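PDB 6UY4: dihydroorotate dehydrogenase from Schistosoma mansoni, which probably oxidises (S)-dihydroorotate to orotate with FMN as cofactor, passing the electrons to a quinone in de novo pyrimidine biosynthesis. Local coordinates for residues L353-S356 with F357-G361; C75-G79 with L80-H84. All coordinates share one frame; numbering follows the deposited sequence.

Contact 1. Residues L353-S356 with F357-G361. With FMN (flavin mononucleotide), chain G; QLA (2-[(4-fluorophenyl)amino]-3-hydroxynaphthalene-1,4-dione), chain B.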
ATOM      1  N   LEU A 353      -1.469  -6.590  -0.738  1.00 65.64           N
ATOM      2  CA  LEU A 353      -0.720  -7.235   0.331  1.00 61.98           C
ATOM      3  C   LEU A 353       0.716  -6.729   0.308  1.00 64.87           C
ATOM      4  O   LEU A 353       1.142  -6.038  -0.621  1.00 66.70           O
ATOM      5  CB  LEU A 353      -0.772  -8.764   0.206  1.00 67.40           C
ATOM      6  CG  LEU A 353      -0.295  -9.407  -1.101  1.00 69.13           C
ATOM      7  CD1 LEU A 353       1.196  -9.727  -1.065  1.00 65.96           C
ATOM      8  CD2 LEU A 353      -1.105 -10.659  -1.409  1.00 71.68           C
ATOM      9  N   TYR A 354       1.464  -7.091   1.348  0.89 71.44           N
ATOM     10  CA  TYR A 354       2.854  -6.675   1.477  0.89 69.69           C
ATOM     11  C   TYR A 354       3.608  -7.654   2.367  0.89 71.51           C
ATOM     12  O   TYR A 354       4.574  -8.284   1.929  0.89 79.93           O
ATOM     13  CB  TYR A 354       2.936  -5.255   2.049  0.89 65.50           C
ATOM     14  CG  TYR A 354       4.301  -4.598   1.978  0.89 65.47           C
ATOM     15  CD1 TYR A 354       4.484  -3.426   1.261  0.89 63.51           C
ATOM     16  CD2 TYR A 354       5.402  -5.136   2.639  0.89 64.15           C
ATOM     17  CE1 TYR A 354       5.716  -2.816   1.197  0.89 68.06           C
ATOM     18  CE2 TYR A 354       6.641  -4.533   2.573  0.89 64.65           C
ATOM     19  CZ  TYR A 354       6.792  -3.373   1.850  0.89 67.40           C
ATOM     20  OH  TYR A 354       8.024  -2.763   1.784  0.89 68.57           O
ATOM     21  N   THR A 355       3.170  -7.779   3.622  1.00 71.15           N
ATOM     22  CA  THR A 355       3.906  -8.586   4.588  1.00 75.90           C
ATOM     23  C   THR A 355       3.894 -10.061   4.210  1.00 84.39           C
ATOM     24  O   THR A 355       4.916 -10.747   4.334  1.00 85.54           O
ATOM     25  CB  THR A 355       3.326  -8.384   5.987  1.00 76.13           C
ATOM     26  OG1 THR A 355       3.394  -6.997   6.338  1.00 75.81           O
ATOM     27  CG2 THR A 355       4.103  -9.196   7.007  1.00 83.27           C
ATOM     28  N   SER A 356       2.751 -10.572   3.745  1.00 78.63           N
ATOM     29  CA  SER A 356       2.695 -11.963   3.318  1.00 70.63           C
ATOM     30  C   SER A 356       3.607 -12.233   2.131  1.00 76.43           C
ATOM     31  O   SER A 356       4.025 -13.378   1.933  1.00 85.34           O
ATOM     32  CB  SER A 356       1.259 -12.357   2.974  1.00 76.92           C
ATOM     33  OG  SER A 356       0.716 -11.492   1.994  1.00 80.56           O
ATOM     34  N   PHE A 357       3.926 -11.209   1.336  1.00 78.83           N
ATOM     35  CA  PHE A 357       4.921 -11.383   0.285  1.00 84.59           C
ATOM     36  C   PHE A 357       6.315 -11.575   0.868  1.00 84.97           C
ATOM     37  O   PHE A 357       7.158 -12.240   0.254  1.00 92.53           O
ATOM     38  CB  PHE A 357       4.895 -10.187  -0.666  1.00 85.17           C
ATOM     39  CG  PHE A 357       5.879 -10.287  -1.798  1.00 79.47           C
ATOM     40  CD1 PHE A 357       7.106  -9.648  -1.724  1.00 85.88           C
ATOM     41  CD2 PHE A 357       5.576 -11.015  -2.935  1.00 82.96           C
ATOM     42  CE1 PHE A 357       8.013  -9.737  -2.762  1.00 88.43           C
ATOM     43  CE2 PHE A 357       6.480 -11.107  -3.977  1.00 83.37           C
ATOM     44  CZ  PHE A 357       7.700 -10.466  -3.890  1.00 86.28           C
ATOM     45  N   VAL A 358       6.575 -11.009   2.049  1.00 81.21           N
ATOM     46  CA  VAL A 358       7.868 -11.200   2.697  1.00 87.11           C
ATOM     47  C   VAL A 358       7.998 -12.626   3.221  1.00 86.34           C
ATOM     48  O   VAL A 358       9.054 -13.257   3.091  1.00 83.62           O
ATOM     49  CB  VAL A 358       8.057 -10.164   3.821  1.00 83.48           C
ATOM     50  CG1 VAL A 358       9.290 -10.489   4.650  1.00 84.76           C
ATOM     51  CG2 VAL A 358       8.151  -8.762   3.242  1.00 87.05           C
ATOM     52  N   TYR A 359       6.927 -13.161   3.804  1.00 84.07           N
ATOM     53  CA  TYR A 359       6.964 -14.468   4.447  1.00 82.17           C
ATOM     54  C   TYR A 359       6.570 -15.616   3.526  1.00 88.43           C
ATOM     55  O   TYR A 359       6.764 -16.778   3.900  1.00 92.05           O
ATOM     56  CB  TYR A 359       6.052 -14.474   5.679  1.00 83.26           C
ATOM     57  CG  TYR A 359       6.555 -13.609   6.815  1.00 86.30           C
ATOM     58  CD1 TYR A 359       7.569 -14.053   7.653  1.00 83.43           C
ATOM     59  CD2 TYR A 359       6.013 -12.352   7.051  1.00 86.46           C
ATOM     60  CE1 TYR A 359       8.033 -13.270   8.693  1.00 86.73           C
ATOM     61  CE2 TYR A 359       6.471 -11.562   8.090  1.00 82.19           C
ATOM     62  CZ  TYR A 359       7.480 -12.025   8.907  1.00 84.02           C
ATOM     63  OH  TYR A 359       7.938 -11.242   9.941  1.00 82.41           O
ATOM     64  N   GLN A 360       6.026 -15.336   2.340  1.00 85.15           N
ATOM     65  CA  GLN A 360       5.636 -16.393   1.419  1.00 83.22           C
ATOM     66  C   GLN A 360       6.279 -16.288   0.042  1.00 85.60           C
ATOM     67  O   GLN A 360       6.200 -17.253  -0.727  1.00 90.80           O
ATOM     68  CB  GLN A 360       4.108 -16.430   1.256  1.00 83.82           C
ATOM     69  CG  GLN A 360       3.356 -16.613   2.566  1.00 85.27           C
ATOM     70  CD  GLN A 360       1.872 -16.834   2.362  1.00 83.81           C
ATOM     71  OE1 GLN A 360       1.425 -17.144   1.258  1.00 80.70           O
ATOM     72  NE2 GLN A 360       1.096 -16.675   3.429  1.00 81.93           N
ATOM     73  N   GLY A 361       6.904 -15.164  -0.293  1.00 85.48           N
ATOM     74  CA  GLY A 361       7.635 -15.043  -1.533  1.00 86.37           C
ATOM     75  C   GLY A 361       6.758 -14.748  -2.733  1.00 85.81           C
ATOM     76  O   GLY A 361       5.579 -14.403  -2.605  1.00 84.30           O
TER
HETATM   77  N1  FMN G 406       1.948   2.388   2.663  1.00 62.89           N
HETATM   78  C2  FMN G 406       1.925   3.556   1.927  1.00 63.97           C
HETATM   79  O2  FMN G 406       0.850   4.058   1.604  1.00 66.61           O
HETATM   80  N3  FMN G 406       3.105   4.163   1.551  1.00 63.65           N
HETATM   81  C4  FMN G 406       4.316   3.606   1.909  1.00 66.89           C
HETATM   82  O4  FMN G 406       5.368   4.148   1.574  1.00 71.92           O
HETATM   83  C4A FMN G 406       4.344   2.431   2.651  1.00 67.59           C
HETATM   84  N5  FMN G 406       5.551   1.870   3.013  1.00 71.86           N
HETATM   85  C5A FMN G 406       5.577   0.701   3.745  1.00 68.53           C
HETATM   86  C6  FMN G 406       6.798   0.141   4.105  1.00 68.04           C
HETATM   87  C7  FMN G 406       6.834  -1.034   4.845  1.00 71.85           C
HETATM   88  C7M FMN G 406       8.154  -1.634   5.231  1.00 65.21           C
HETATM   89  C8  FMN G 406       5.646  -1.651   5.226  1.00 70.52           C
HETATM   90  C8M FMN G 406       5.682  -2.921   6.025  1.00 66.45           C
HETATM   91  C9  FMN G 406       4.426  -1.088   4.866  1.00 68.68           C
HETATM   92  C9A FMN G 406       4.386   0.088   4.124  1.00 67.00           C
HETATM   93  N10 FMN G 406       3.176   0.653   3.759  1.00 62.85           N
HETATM   94  C10 FMN G 406       3.154   1.823   3.027  1.00 66.33           C
HETATM   95  C1' FMN G 406       1.878   0.017   4.158  1.00 59.89           C
HETATM   96  C2' FMN G 406       1.447  -1.015   3.123  1.00 63.65           C
HETATM   97  O2' FMN G 406       1.400  -0.422   1.845  1.00 62.34           O
HETATM   98  C3' FMN G 406       0.071  -1.576   3.455  1.00 72.08           C
HETATM   99  O3' FMN G 406      -0.836  -0.513   3.650  1.00 74.71           O
HETATM  100  C4' FMN G 406       0.089  -2.457   4.700  1.00 69.47           C
HETATM  101  O4' FMN G 406       1.380  -2.979   4.927  1.00 68.50           O
HETATM  102  C5' FMN G 406      -0.888  -3.603   4.495  1.00 67.71           C
HETATM  103  O5' FMN G 406      -0.726  -4.583   5.489  1.00 79.66           O
HETATM  104  P   FMN G 406      -0.213  -6.043   5.054  1.00 68.19           P
HETATM  105  O1P FMN G 406      -0.194  -6.919   6.281  1.00 73.45           O
HETATM  106  O2P FMN G 406      -1.119  -6.625   3.994  1.00 73.82           O
HETATM  107  O3P FMN G 406       1.189  -5.918   4.516  1.00 60.82           O
HETATM  108  C1  QLA B 401      11.492  -7.312   2.115  1.00 96.31           C
HETATM  109  O1  QLA B 401      11.061  -6.438   1.383  1.00108.32           O
HETATM  110  C2  QLA B 401      12.153  -8.502   1.498  1.00 97.57           C
HETATM  111  O2  QLA B 401      12.297  -8.474   0.181  1.00105.98           O
HETATM  112  C3  QLA B 401      12.571  -9.583   2.311  1.00 99.49           C
HETATM  113  O3  QLA B 401      13.070 -10.335   4.520  1.00 95.28           O
HETATM  114  C4  QLA B 401      12.416 -11.360   0.580  1.00106.55           C
HETATM  115  C5  QLA B 401      11.065 -11.231   0.285  1.00109.77           C
HETATM  116  C6  QLA B 401      10.530 -11.818  -0.848  1.00112.64           C
HETATM  117  C7  QLA B 401      11.366 -12.514  -1.677  1.00115.03           C
HETATM  118  C8  QLA B 401      12.702 -12.653  -1.431  1.00114.93           C
HETATM  119  C9  QLA B 401      13.232 -12.065  -0.293  1.00109.94           C
HETATM  120  C10 QLA B 401      12.559  -9.431   3.809  1.00100.88           C
HETATM  121  C11 QLA B 401      11.908  -8.244   4.395  1.00102.19           C
HETATM  122  C12 QLA B 401      11.801  -8.144   5.776  1.00102.87           C
HETATM  123  C13 QLA B 401      11.189  -7.045   6.345  1.00113.52           C
HETATM  124  C14 QLA B 401      10.678  -6.034   5.540  1.00102.29           C
HETATM  125  C15 QLA B 401      10.780  -6.123   4.167  1.00 94.45           C
HETATM  126  C16 QLA B 401      11.392  -7.229   3.585  1.00100.34           C
HETATM  127  F1  QLA B 401      10.843 -13.089  -2.794  1.00119.30           F
HETATM  128  N1  QLA B 401      12.961 -10.741   1.741  1.00101.15           N

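Contact 2. Residues C75-G79 with L80-H84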
ATOM      1  N   CYS A  75     -11.614  -8.640 -13.503  1.00 74.31           N
ATOM      2  CA  CYS A  75     -12.527  -7.606 -13.044  1.00 81.26           C
ATOM      3  C   CYS A  75     -12.213  -6.296 -13.752  1.00 81.08           C
ATOM      4  O   CYS A  75     -11.178  -6.147 -14.408  1.00 76.88           O
ATOM      5  CB  CYS A  75     -12.450  -7.431 -11.521  1.00 79.60           C
ATOM      6  SG  CYS A  75     -10.770  -7.289 -10.869  1.00 84.98           S
ATOM      7  N   LYS A  76     -13.130  -5.341 -13.607  1.00 78.90           N
ATOM      8  CA  LYS A  76     -12.996  -4.010 -14.192  1.00 69.91           C
ATOM      9  C   LYS A  76     -13.244  -2.984 -13.096  1.00 69.81           C
ATOM     10  O   LYS A  76     -14.369  -2.857 -12.602  1.00 66.89           O
ATOM     11  CB  LYS A  76     -13.968  -3.816 -15.356  1.00 65.00           C
ATOM     12  CG  LYS A  76     -13.657  -4.676 -16.570  1.00 77.61           C
ATOM     13  CD  LYS A  76     -14.721  -4.530 -17.645  1.00 82.28           C
ATOM     14  CE  LYS A  76     -16.063  -5.067 -17.174  1.00 76.16           C
ATOM     15  NZ  LYS A  76     -17.100  -4.968 -18.239  1.00 73.54           N
ATOM     16  N   VAL A  77     -12.195  -2.262 -12.709  1.00 65.91           N
ATOM     17  CA  VAL A  77     -12.278  -1.218 -11.694  1.00 66.17           C
ATOM     18  C   VAL A  77     -11.724   0.067 -12.294  1.00 68.01           C
ATOM     19  O   VAL A  77     -10.661   0.051 -12.927  1.00 65.56           O
ATOM     20  CB  VAL A  77     -11.509  -1.598 -10.414  1.00 67.50           C
ATOM     21  CG1 VAL A  77     -11.750  -0.568  -9.324  1.00 64.11           C
ATOM     22  CG2 VAL A  77     -11.919  -2.985  -9.939  1.00 66.03           C
ATOM     23  N   PHE A  78     -12.443   1.174 -12.094  0.87 68.54           N
ATOM     24  CA  PHE A  78     -12.110   2.464 -12.702  0.87 63.47           C
ATOM     25  C   PHE A  78     -11.998   2.355 -14.220  0.87 61.39           C
ATOM     26  O   PHE A  78     -11.203   3.059 -14.847  0.87 59.19           O
ATOM     27  CB  PHE A  78     -10.820   3.051 -12.119  0.87 61.99           C
ATOM     28  CG  PHE A  78     -10.771   3.044 -10.619  0.87 57.82           C
ATOM     29  CD1 PHE A  78     -11.681   3.777  -9.878  0.87 61.68           C
ATOM     30  CD2 PHE A  78      -9.802   2.315  -9.951  0.87 59.35           C
ATOM     31  CE1 PHE A  78     -11.635   3.773  -8.497  0.87 63.90           C
ATOM     32  CE2 PHE A  78      -9.748   2.306  -8.570  0.87 61.22           C
ATOM     33  CZ  PHE A  78     -10.666   3.037  -7.842  0.87 64.71           C
ATOM     34  N   GLY A  79     -12.789   1.467 -14.819  1.00 63.69           N
ATOM     35  CA  GLY A  79     -12.708   1.229 -16.245  1.00 60.76           C
ATOM     36  C   GLY A  79     -11.450   0.534 -16.708  1.00 62.20           C
ATOM     37  O   GLY A  79     -11.186   0.505 -17.915  1.00 67.91           O
ATOM     38  N   LEU A  80     -10.663  -0.027 -15.794  1.00 68.41           N
ATOM     39  CA  LEU A  80      -9.413  -0.696 -16.121  1.00 59.36           C
ATOM     40  C   LEU A  80      -9.570  -2.200 -15.952  1.00 65.34           C
ATOM     41  O   LEU A  80     -10.231  -2.663 -15.017  1.00 71.81           O
ATOM     42  CB  LEU A  80      -8.271  -0.190 -15.237  1.00 64.24           C
ATOM     43  CG  LEU A  80      -7.915   1.292 -15.370  1.00 62.81           C
ATOM     44  CD1 LEU A  80      -6.854   1.679 -14.354  1.00 60.73           C
ATOM     45  CD2 LEU A  80      -7.446   1.598 -16.782  1.00 60.27           C
ATOM     46  N   GLU A  81      -8.956  -2.957 -16.855  1.00 65.30           N
ATOM     47  CA  GLU A  81      -9.030  -4.412 -16.829  1.00 68.08           C
ATOM     48  C   GLU A  81      -7.955  -4.959 -15.894  1.00 70.68           C
ATOM     49  O   GLU A  81      -6.768  -4.649 -16.053  1.00 64.08           O
ATOM     50  CB  GLU A  81      -8.863  -4.980 -18.237  1.00 70.22           C
ATOM     51  CG  GLU A  81      -8.742  -6.491 -18.293  1.00 79.44           C
ATOM     52  CD  GLU A  81      -8.470  -6.997 -19.696  1.00 90.47           C
ATOM     53  OE1 GLU A  81      -8.530  -6.187 -20.645  1.00 93.26           O
ATOM     54  OE2 GLU A  81      -8.193  -8.206 -19.849  1.00 93.85           O
ATOM     55  N   PHE A  82      -8.369  -5.769 -14.924  1.00 71.41           N
ATOM     56  CA  PHE A  82      -7.461  -6.404 -13.978  1.00 67.03           C
ATOM     57  C   PHE A  82      -7.483  -7.911 -14.191  1.00 73.31           C
ATOM     58  O   PHE A  82      -8.558  -8.510 -14.312  1.00 79.49           O
ATOM     59  CB  PHE A  82      -7.843  -6.072 -12.534  1.00 69.07           C
ATOM     60  CG  PHE A  82      -7.501  -4.669 -12.117  1.00 64.67           C
ATOM     61  CD1 PHE A  82      -8.322  -3.609 -12.462  1.00 66.56           C
ATOM     62  CD2 PHE A  82      -6.365  -4.412 -11.368  1.00 66.29           C
ATOM     63  CE1 PHE A  82      -8.013  -2.318 -12.076  1.00 63.87           C
ATOM     64  CE2 PHE A  82      -6.050  -3.122 -10.978  1.00 64.51           C
ATOM     65  CZ  PHE A  82      -6.875  -2.075 -11.332  1.00 60.12           C
ATOM     66  N   ASP A  83      -6.295  -8.519 -14.240  1.00 71.53           N
ATOM     67  CA  ASP A  83      -6.210  -9.970 -14.358  1.00 72.85           C
ATOM     68  C   ASP A  83      -6.834 -10.659 -13.151  1.00 76.23           C
ATOM     69  O   ASP A  83      -7.420 -11.740 -13.285  1.00 77.13           O
ATOM     70  CB  ASP A  83      -4.750 -10.391 -14.527  1.00 66.87           C
ATOM     71  CG  ASP A  83      -4.598 -11.855 -14.892  1.00 76.20           C
ATOM     72  OD1 ASP A  83      -5.599 -12.487 -15.289  1.00 90.93           O
ATOM     73  OD2 ASP A  83      -3.468 -12.376 -14.780  1.00 80.40           O
ATOM     74  N   HIS A  84      -6.727 -10.047 -11.978  1.00 75.85           N
ATOM     75  CA  HIS A  84      -7.330 -10.540 -10.747  1.00 76.97           C
ATOM     76  C   HIS A  84      -7.254  -9.420  -9.708  1.00 71.01           C
ATOM     77  O   HIS A  84      -6.437  -8.509  -9.844  1.00 67.76           O
ATOM     78  CB  HIS A  84      -6.622 -11.811 -10.244  1.00 75.37           C
ATOM     79  CG  HIS A  84      -5.135 -11.678 -10.144  1.00 66.02           C
ATOM     80  ND1 HIS A  84      -4.508 -11.173  -9.026  1.00 69.69           N
ATOM     81  CD2 HIS A  84      -4.152 -11.990 -11.020  1.00 68.80           C
ATOM     82  CE1 HIS A  84      -3.201 -11.180  -9.219  1.00 77.62           C
ATOM     83  NE2 HIS A  84      -2.958 -11.669 -10.420  1.00 74.71           N
TER

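Contact 1. Residues L353-S356 with F357-G361
Thr355 and Tyr359, one helical turn apart, run side by side: methyl CG2 of Thr355 meets the rim of the Tyr359 ring in its plane, 3.5 Å from CE2. The backbone repeats this pairing, with Tyr359 N donating to Thr355 O at 3.2 Å in the carbonyl plane. Two residues earlier, at the end of its strand, Leu353 crosses Phe357 at about a right angle, its CD1 lying 3.7 Å from CB of Phe357.

Two donors of Thr355 converge on the FMN phosphate. Its backbone N reaches O3P at 2.9 Å with an N-H...O angle of 159°, and OG1 gives the same oxygen a second bond of 3.1 Å. With chi1 at -58°, OG1 sits beside the backbone N, which brings both donors to one oxygen. Tyr354 turns one ring face to the dimethylbenzene side of the flavin, C8 lying 3.9 Å above the ring plane. The inhibitor is met by Val358, whose CG1 is 3.5 Å from QLA C11, and by Phe357, which also meets Phe92 edge-to-face.

In the second shell, Ser303 binds Thr355 OG1, and Ala136 O takes the hydroxyl of Tyr359. The phosphate thus lies at the N-terminal end of helix 355-360, where the helix dipole would be expected to favour the anion, while Val358 packs on the naphthoquinone and Phe357 on the fluorophenyl ring of the inhibitor.

Contact 2. Residues C75-G79 with L80-H84
Val77 and Leu80 close a type I' beta turn in which Phe78, a bulky non-glycine residue, takes left-handed helical backbone angles (phi 55°), as does Gly79 after it. Leu80 N bonds Val77 O at 2.9 Å from well above the carbonyl plane, whereas the return bond, Val77 N to Leu80 O at 3.1 Å, lies in that plane. Two residue pairs further on, Cys75 and Phe82 form a second hydrogen-bonded pair, with Phe82 N to Cys75 O the shorter link at 2.9 Å. Between these pairs stand Lys76 and Glu81, a non-hydrogen-bonded pair on the exposed face; here the CA of Lys76 makes a CA-H...O contact of 3.2 Å with Leu80 O.

The other face carries Cys75, Val77, Leu80 and Phe82. A chi1 of 48° places SG of Cys75 between its own N and carbonyl carbon, 3.6 Å from CB of Phe82; the sulfur approaches that ring obliquely rather than over its centre. Phe82 extends diagonally toward the turn, bringing CE1 to 3.9 Å from CB of Val77, with the carbonyl oxygen of Val77 in plane at the ring edge. At the turn, CG1 of Val77 lies over one face of the Phe78 ring.

Leu350 touches Cys75, Val77 and Phe82, while Val165 receives Leu80 and Phe82. The hairpin is therefore two-sided in its chemistry: charged side chains stand on its outer face, and its apolar face covers strands of the barrel at the end away from FMN.

In the fold
From the N terminus, the chain passes the helices 29-42 and 46-58 before reaching contact 2, which closes the tight hairpin 75-82 just ahead of the first barrel strand, 86-88. The other strands of the eight-stranded parallel barrel follow, and contact 1 begins on the last residue of the final strand, 350-353, and runs into helix 355-360. The contacts are in series, neither nested nor crossed, with centres about 23 Å apart. Strand 350-353 links them: Leu350 at its start packs on the hairpin, while Leu353 at its end opens contact 1 and is bonded through its backbone to Gly87 and Ala89. Contact 2 thus covers one end of the barrel and contact 1 lies at the cofactor end.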